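Local coordinates for protein salmonella typhimurium DB7155 bacteriophage DET7 tailspike (Bacteriophage, PDB 2V5I) that serves as the receptor-binding tailspike of a myovirus, built to bind and hydrolyse O-antigen, probably the lipopolysaccharide chains of its Salmonella host, at residues S250-S256 with V281-W287; I327-L333 with V349-A355. All blocks are in the same frame, centred on the assembly; numbering follows the deposited sequence.

In the fold
Both contacts sit in the parallel beta-helix of the tailspike and pair strands from successive coils along one flank. Contact 1 joins 250-256 to 281-287, and contact 2 joins 327-333 to 349-355; their centres lie about 10 Å apart. The two are stitched together by 281-287 and 327-333, neighbours in the same strand ladder, where Ala282 N and Ser284 N each stand 2.9 Å from Leu328 O and Met330 O respectively, both probable hydrogen bonds. The four segments turn alike: each strand is followed by a residue with positive phi, Arg252, Ser284, Asn331 or Asp353. Just past these turns, Pro285 of contact 1 packs on Ser332 of contact 2. Both contacts also reach the second subunit.

Contact 1. Residues S250-S256 with V281-W287; sequences SWRAGES and VALSPVW
Arg252 lies against Ser284 where two neighbouring coils of a parallel beta-helix, the fold of the P22 tailspike family, leave their strands and turn. Its CB sits 4.1 Å from Ser284 O, and CG, anti to the carbonyl carbon (chi1 -73°), packs 3.9 Å from Ser284 CB. The chain then runs extended, which carries CD over one face of the Trp251 indole, toward its rim. NE donates to a water that also accepts from Trp251 NE1 and bonds Ser284 OG, so one solvent molecule ties three side chains across the contact. Ser284 OG is also hydrogen-bonded to Asn331 ND2 of the following coil. At the tip, one face of the guanidinium meets Trp251 CZ2, NH1 bonds Tyr224 OH, and Trp103 adds a cation-pi contact.

The Trp251 ring presents its edge to the next coil, with CD1 3.7 Å from Leu283 CB, and the two side chains cross nearly at a right angle. Their face of the strand pair looks to the second subunit, where Ser240 of that chain touches both.

Parallel strand bonding alternates from Ser250 N to Val281 O, then Leu283 N to Ser250 O, then Arg252 N to Leu283 O. The turn interrupts it: Ser284 O, buried without a hydrogen-bond partner, receives a CA-H...O contact from Arg252 CA at 3.2 Å. A second water bridges Ser250 OG, Ala253 N and Leu283 O. Backbone bonds between the coils resume in the loops, where Val286 N meets Ala253 O at 2.9 Å in an almost perfectly straight bond (179°). The last link is Trp287 N to Glu255 O; beyond it, the indole of Trp287 turns its CD1 edge to Gly254 O, 3.4 Å away, while its NE1 donates to a water lying in the ring plane.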
loop_
_atom_site.group_PDB
_atom_site.type_symbol
_atom_site.label_atom_id
_atom_site.label_comp_id
_atom_site.label_asym_id
_atom_site.label_seq_id
_atom_site.Cartn_x
_atom_site.Cartn_y
_atom_site.Cartn_z
ATOM N N SER A 250 8.424 13.090 9.495
ATOM C CA SER A 250 9.345 13.556 10.525
ATOM C C SER A 250 10.705 12.947 10.335
ATOM O O SER A 250 10.814 11.764 10.131
ATOM C CB SER A 250 8.843 13.183 11.936
ATOM O OG SER A 250 9.841 13.282 12.966
ATOM N N TRP A 251 11.739 13.778 10.433
ATOM C CA TRP A 251 13.148 13.327 10.326
ATOM C C TRP A 251 13.960 13.787 11.566
ATOM O O TRP A 251 13.900 14.972 11.996
ATOM C CB TRP A 251 13.798 13.920 9.095
ATOM C CG TRP A 251 15.267 13.556 8.858
ATOM C CD1 TRP A 251 15.811 12.343 8.590
ATOM C CD2 TRP A 251 16.333 14.496 8.825
ATOM N NE1 TRP A 251 17.170 12.459 8.387
ATOM C CE2 TRP A 251 17.506 13.787 8.498
ATOM C CE3 TRP A 251 16.387 15.876 8.972
ATOM C CZ2 TRP A 251 18.747 14.431 8.359
ATOM C CZ3 TRP A 251 17.613 16.522 8.838
ATOM C CH2 TRP A 251 18.772 15.786 8.498
ATOM N N ARG A 252 14.687 12.846 12.142
ATOM C CA ARG A 252 15.597 13.048 13.285
ATOM C C ARG A 252 14.943 13.713 14.507
ATOM O O ARG A 252 15.540 14.525 15.205
ATOM C CB ARG A 252 16.848 13.820 12.835
ATOM C CG ARG A 252 17.803 12.986 11.992
ATOM C CD ARG A 252 19.080 13.738 11.645
ATOM N NE ARG A 252 19.979 12.854 10.870
ATOM C CZ ARG A 252 21.155 13.236 10.400
ATOM N NH1 ARG A 252 21.591 14.454 10.601
ATOM N NH2 ARG A 252 21.898 12.383 9.700
ATOM N N ALA A 253 13.737 13.277 14.836
ATOM C CA ALA A 253 13.073 13.698 16.093
ATOM C C ALA A 253 13.928 13.251 17.261
ATOM O O ALA A 253 14.403 12.130 17.340
ATOM C CB ALA A 253 11.690 13.069 16.200
ATOM N N GLY A 254 14.130 14.184 18.190
ATOM C CA GLY A 254 14.837 13.868 19.458
ATOM C C GLY A 254 14.087 12.892 20.313
ATOM O O GLY A 254 14.732 12.187 21.126
ATOM N N GLU A 255 12.745 12.829 20.175
ATOM C CA GLU A 255 11.936 11.790 20.815
ATOM C C GLU A 255 11.376 10.881 19.708
ATOM O O GLU A 255 12.157 10.145 19.081
ATOM C CB GLU A 255 10.888 12.329 21.824
ATOM C CG GLU A 255 10.382 11.257 22.818
ATOM C CD GLU A 255 8.988 11.601 23.467
ATOM O OE1 GLU A 255 8.381 12.658 23.140
ATOM O OE2 GLU A 255 8.484 10.781 24.244
ATOM N N SER A 256 10.104 11.011 19.369
ATOM C CA SER A 256 9.450 10.150 18.403
ATOM C C SER A 256 8.898 10.987 17.263
ATOM O O SER A 256 8.613 12.193 17.401
ATOM C CB SER A 256 8.328 9.369 19.035
ATOM O OG SER A 256 8.875 8.449 20.013
ATOM N N VAL A 281 5.493 9.136 7.309
ATOM C CA VAL A 281 6.849 8.579 7.260
ATOM C C VAL A 281 7.651 9.133 8.406
ATOM O O VAL A 281 7.642 10.347 8.637
ATOM C CB VAL A 281 7.545 8.999 5.951
ATOM C CG1 VAL A 281 8.932 8.412 5.923
ATOM C CG2 VAL A 281 6.731 8.503 4.719
ATOM N N ALA A 282 8.294 8.234 9.200
ATOM C CA ALA A 282 9.244 8.681 10.257
ATOM C C ALA A 282 10.614 8.159 9.898
ATOM O O ALA A 282 10.789 6.961 9.702
ATOM C CB ALA A 282 8.833 8.208 11.643
ATOM N N LEU A 283 11.621 9.058 9.866
ATOM C CA LEU A 283 12.991 8.729 9.462
ATOM C C LEU A 283 13.947 9.128 10.615
ATOM O O LEU A 283 13.884 10.268 11.137
ATOM C CB LEU A 283 13.372 9.525 8.202
ATOM C CG LEU A 283 12.548 9.264 6.950
ATOM C CD1 LEU A 283 13.125 10.147 5.883
ATOM C CD2 LEU A 283 12.565 7.868 6.568
ATOM N N SER A 284 14.791 8.183 11.040
ATOM C CA SER A 284 15.841 8.396 12.041
ATOM C C SER A 284 15.395 9.062 13.354
ATOM O O SER A 284 16.130 9.917 13.839
ATOM C CB SER A 284 16.955 9.212 11.409
ATOM O OG SER A 284 17.477 8.501 10.264
ATOM N N PRO A 285 14.247 8.687 13.941
ATOM C CA PRO A 285 13.955 9.217 15.301
ATOM C C PRO A 285 14.853 8.559 16.350
ATOM O O PRO A 285 15.242 7.417 16.210
ATOM C CB PRO A 285 12.505 8.809 15.549
ATOM C CG PRO A 285 12.430 7.541 14.820
ATOM C CD PRO A 285 13.195 7.740 13.526
ATOM N N VAL A 286 15.200 9.346 17.353
ATOM C CA VAL A 286 15.989 8.854 18.495
ATOM C C VAL A 286 15.227 7.793 19.305
ATOM O O VAL A 286 15.824 6.808 19.783
ATOM C CB VAL A 286 16.525 10.023 19.337
ATOM C CG1 VAL A 286 17.225 9.503 20.592
ATOM C CG2 VAL A 286 17.432 10.906 18.544
ATOM N N TRP A 287 13.921 7.983 19.498
ATOM C CA TRP A 287 13.104 6.987 20.128
ATOM C C TRP A 287 12.279 6.236 19.063
ATOM O O TRP A 287 12.870 5.419 18.350
ATOM C CB TRP A 287 12.259 7.624 21.215
ATOM C CG TRP A 287 13.131 8.043 22.390
ATOM C CD1 TRP A 287 14.034 9.094 22.445
ATOM C CD2 TRP A 287 13.212 7.391 23.679
ATOM N NE1 TRP A 287 14.636 9.120 23.689
ATOM C CE2 TRP A 287 14.169 8.093 24.447
ATOM C CE3 TRP A 287 12.594 6.272 24.237
ATOM C CZ2 TRP A 287 14.490 7.745 25.770
ATOM C CZ3 TRP A 287 12.921 5.920 25.575
ATOM C CH2 TRP A 287 13.855 6.673 26.312
HETATM O O HOH W 1 11.937 11.337 13.244
HETATM O O HOH W 2 19.156 10.467 9.039
HETATM O O HOH W 3 16.029 11.652 23.459
#

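Contact 2. Residues I327-L333 with V349-A355; sequences ILVMNSL and VTVQDCA
Met330 lays its side chain obliquely across that of Gln352, CG against CG at 3.6 Å. These are stacked positions on adjacent coils of the beta-helix, and the amide completes the match: Gln352 NE2 points at Met330 SD from 3.5 Å, a weak hydrogen bond but a nearly straight one (173°). Gln352 reaches the sulfur by placing CG between its own backbone N and carbonyl carbon (chi1 56°) and then running extended, out from the sheet and over toward the neighbouring strand. Leu328 CD1 rests 3.6 Å from the methyl CG2 of Thr350. This side faces the trimer interface: Leu323 of the second subunit packs on Leu328 and Met330, and Asn348 of that subunit hydrogen-bonds Thr350 OG1. A water joins the same hydroxyl to Ile327 O.

The reverse side is aliphatic. Ile327 and Val349 lie side by side, with CG1 and CG2 3.9 Å apart, and Val329 stands over Val351; Phe290 touches both Ile327 and Val329. The axes of 327-330 and 349-352 approach to 4.7 Å and are only 7° from parallel, joined by Thr350 N to Ile327 O, Val329 N to Thr350 O and Gln352 N to Val329 O.

Past Met330 the bonding weakens, with bent links from Asn331 N to Asp353 O and from Ala355 N to Ser332 O, and a long one from Ser332 N to Cys354 SG at 3.7 Å. The chemistry implies firm backbone registration within the strands, but a turn held by weaker bonds, one of them accepted by the sulfur of Cys354.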
loop_
_atom_site.group_PDB
_atom_site.type_symbol
_atom_site.label_atom_id
_atom_site.label_comp_id
_atom_site.label_asym_id
_atom_site.label_seq_id
_atom_site.Cartn_x
_atom_site.Cartn_y
_atom_site.Cartn_z
ATOM N N ILE A 327 1.890 3.405 6.655
ATOM C CA ILE A 327 2.962 4.163 7.314
ATOM C C ILE A 327 4.309 3.507 7.087
ATOM O O ILE A 327 4.400 2.304 6.911
ATOM C CB ILE A 327 2.675 4.351 8.841
ATOM C CG1 ILE A 327 2.499 3.041 9.592
ATOM C CG2 ILE A 327 1.449 5.237 9.041
ATOM C CD1 ILE A 327 2.659 3.139 11.047
ATOM N N LEU A 328 5.370 4.316 7.145
ATOM C CA LEU A 328 6.744 3.860 6.850
ATOM C C LEU A 328 7.693 4.414 7.904
ATOM O O LEU A 328 7.574 5.589 8.274
ATOM C CB LEU A 328 7.203 4.358 5.478
ATOM C CG LEU A 328 8.684 4.178 5.069
ATOM C CD1 LEU A 328 9.039 2.744 4.947
ATOM C CD2 LEU A 328 8.995 4.955 3.769
ATOM N N VAL A 329 8.543 3.537 8.455
ATOM C CA VAL A 329 9.569 3.969 9.400
ATOM C C VAL A 329 10.924 3.405 8.948
ATOM O O VAL A 329 11.007 2.236 8.608
ATOM C CB VAL A 329 9.279 3.494 10.838
ATOM C CG1 VAL A 329 10.382 3.942 11.804
ATOM C CG2 VAL A 329 7.881 3.970 11.362
ATOM N N MET A 330 11.971 4.239 9.031
ATOM C CA MET A 330 13.326 3.746 8.782
ATOM C C MET A 330 14.341 4.381 9.722
ATOM O O MET A 330 14.213 5.554 10.096
ATOM C CB MET A 330 13.723 4.079 7.336
ATOM C CG MET A 330 12.870 3.399 6.312
ATOM S SD MET A 330 13.462 3.709 4.621
ATOM C CE MET A 330 15.085 2.962 4.739
ATOM N N ASN A 331 15.292 3.549 10.154
ATOM C CA ASN A 331 16.457 3.978 10.937
ATOM C C ASN A 331 16.147 4.544 12.327
ATOM O O ASN A 331 16.898 5.344 12.842
ATOM C CB ASN A 331 17.343 4.935 10.141
ATOM C CG ASN A 331 18.738 5.020 10.693
ATOM O OD1 ASN A 331 19.319 3.988 11.116
ATOM N ND2 ASN A 331 19.342 6.225 10.630
ATOM N N SER A 332 15.103 4.066 12.982
ATOM C CA SER A 332 14.819 4.459 14.374
ATOM C C SER A 332 15.871 3.868 15.308
ATOM O O SER A 332 16.404 2.805 15.077
ATOM C CB SER A 332 13.411 4.034 14.817
ATOM O OG SER A 332 13.260 2.632 14.659
ATOM N N LEU A 333 16.241 4.624 16.324
ATOM C CA LEU A 333 17.158 4.113 17.348
ATOM C C LEU A 333 16.433 3.364 18.462
ATOM O O LEU A 333 17.046 2.476 19.094
ATOM C CB LEU A 333 18.046 5.244 17.852
ATOM C CG LEU A 333 19.171 4.860 18.800
ATOM C CD1 LEU A 333 20.177 3.922 18.196
ATOM C CD2 LEU A 333 19.896 6.121 19.283
ATOM N N VAL A 349 1.898 -1.607 6.931
ATOM C CA VAL A 349 2.971 -0.967 7.681
ATOM C C VAL A 349 4.278 -1.441 7.118
ATOM O O VAL A 349 4.431 -2.623 6.899
ATOM C CB VAL A 349 2.865 -1.419 9.179
ATOM C CG1 VAL A 349 4.116 -1.083 9.978
ATOM C CG2 VAL A 349 1.645 -0.776 9.831
ATOM N N THR A 350 5.252 -0.537 6.941
ATOM C CA THR A 350 6.584 -0.879 6.425
ATOM C C THR A 350 7.625 -0.281 7.385
ATOM O O THR A 350 7.735 0.945 7.540
ATOM C CB THR A 350 6.779 -0.321 4.988
ATOM O OG1 THR A 350 5.741 -0.871 4.120
ATOM C CG2 THR A 350 8.182 -0.689 4.475
ATOM N N VAL A 351 8.335 -1.149 8.111
ATOM C CA VAL A 351 9.425 -0.745 8.983
ATOM C C VAL A 351 10.682 -1.418 8.421
ATOM O O VAL A 351 10.732 -2.645 8.313
ATOM C CB VAL A 351 9.160 -1.183 10.444
ATOM C CG1 VAL A 351 10.315 -0.767 11.310
ATOM C CG2 VAL A 351 7.887 -0.573 10.974
ATOM N N GLN A 352 11.701 -0.640 8.096
ATOM C CA GLN A 352 12.874 -1.222 7.451
ATOM C C GLN A 352 14.143 -0.540 7.933
ATOM O O GLN A 352 14.188 0.681 8.063
ATOM C CB GLN A 352 12.742 -1.279 5.932
ATOM C CG GLN A 352 12.486 -0.058 5.242
ATOM C CD GLN A 352 11.918 -0.168 3.763
ATOM O OE1 GLN A 352 11.460 -1.228 3.205
ATOM N NE2 GLN A 352 11.957 0.966 3.144
ATOM N N ASP A 353 15.147 -1.351 8.273
ATOM C CA ASP A 353 16.525 -0.823 8.550
ATOM C C ASP A 353 16.516 0.047 9.781
ATOM O O ASP A 353 17.020 1.186 9.725
ATOM C CB ASP A 353 17.102 -0.068 7.323
ATOM C CG ASP A 353 18.647 0.059 7.348
ATOM O OD1 ASP A 353 19.311 -0.685 8.078
ATOM O OD2 ASP A 353 19.170 0.890 6.582
ATOM N N CYS A 354 15.978 -0.498 10.877
ATOM C CA CYS A 354 15.933 0.202 12.187
ATOM C C CYS A 354 17.043 -0.314 13.081
ATOM O O CYS A 354 17.398 -1.509 13.076
ATOM C CB CYS A 354 14.599 0.101 12.911
ATOM S SG CYS A 354 13.277 1.041 12.048
ATOM N N ALA A 355 17.716 0.616 13.766
ATOM C CA ALA A 355 18.796 0.233 14.674
ATOM C C ALA A 355 18.348 -0.582 15.876
ATOM O O ALA A 355 19.078 -1.461 16.324
ATOM C CB ALA A 355 19.550 1.460 15.148
HETATM O O HOH W 4 3.643 0.932 4.160
#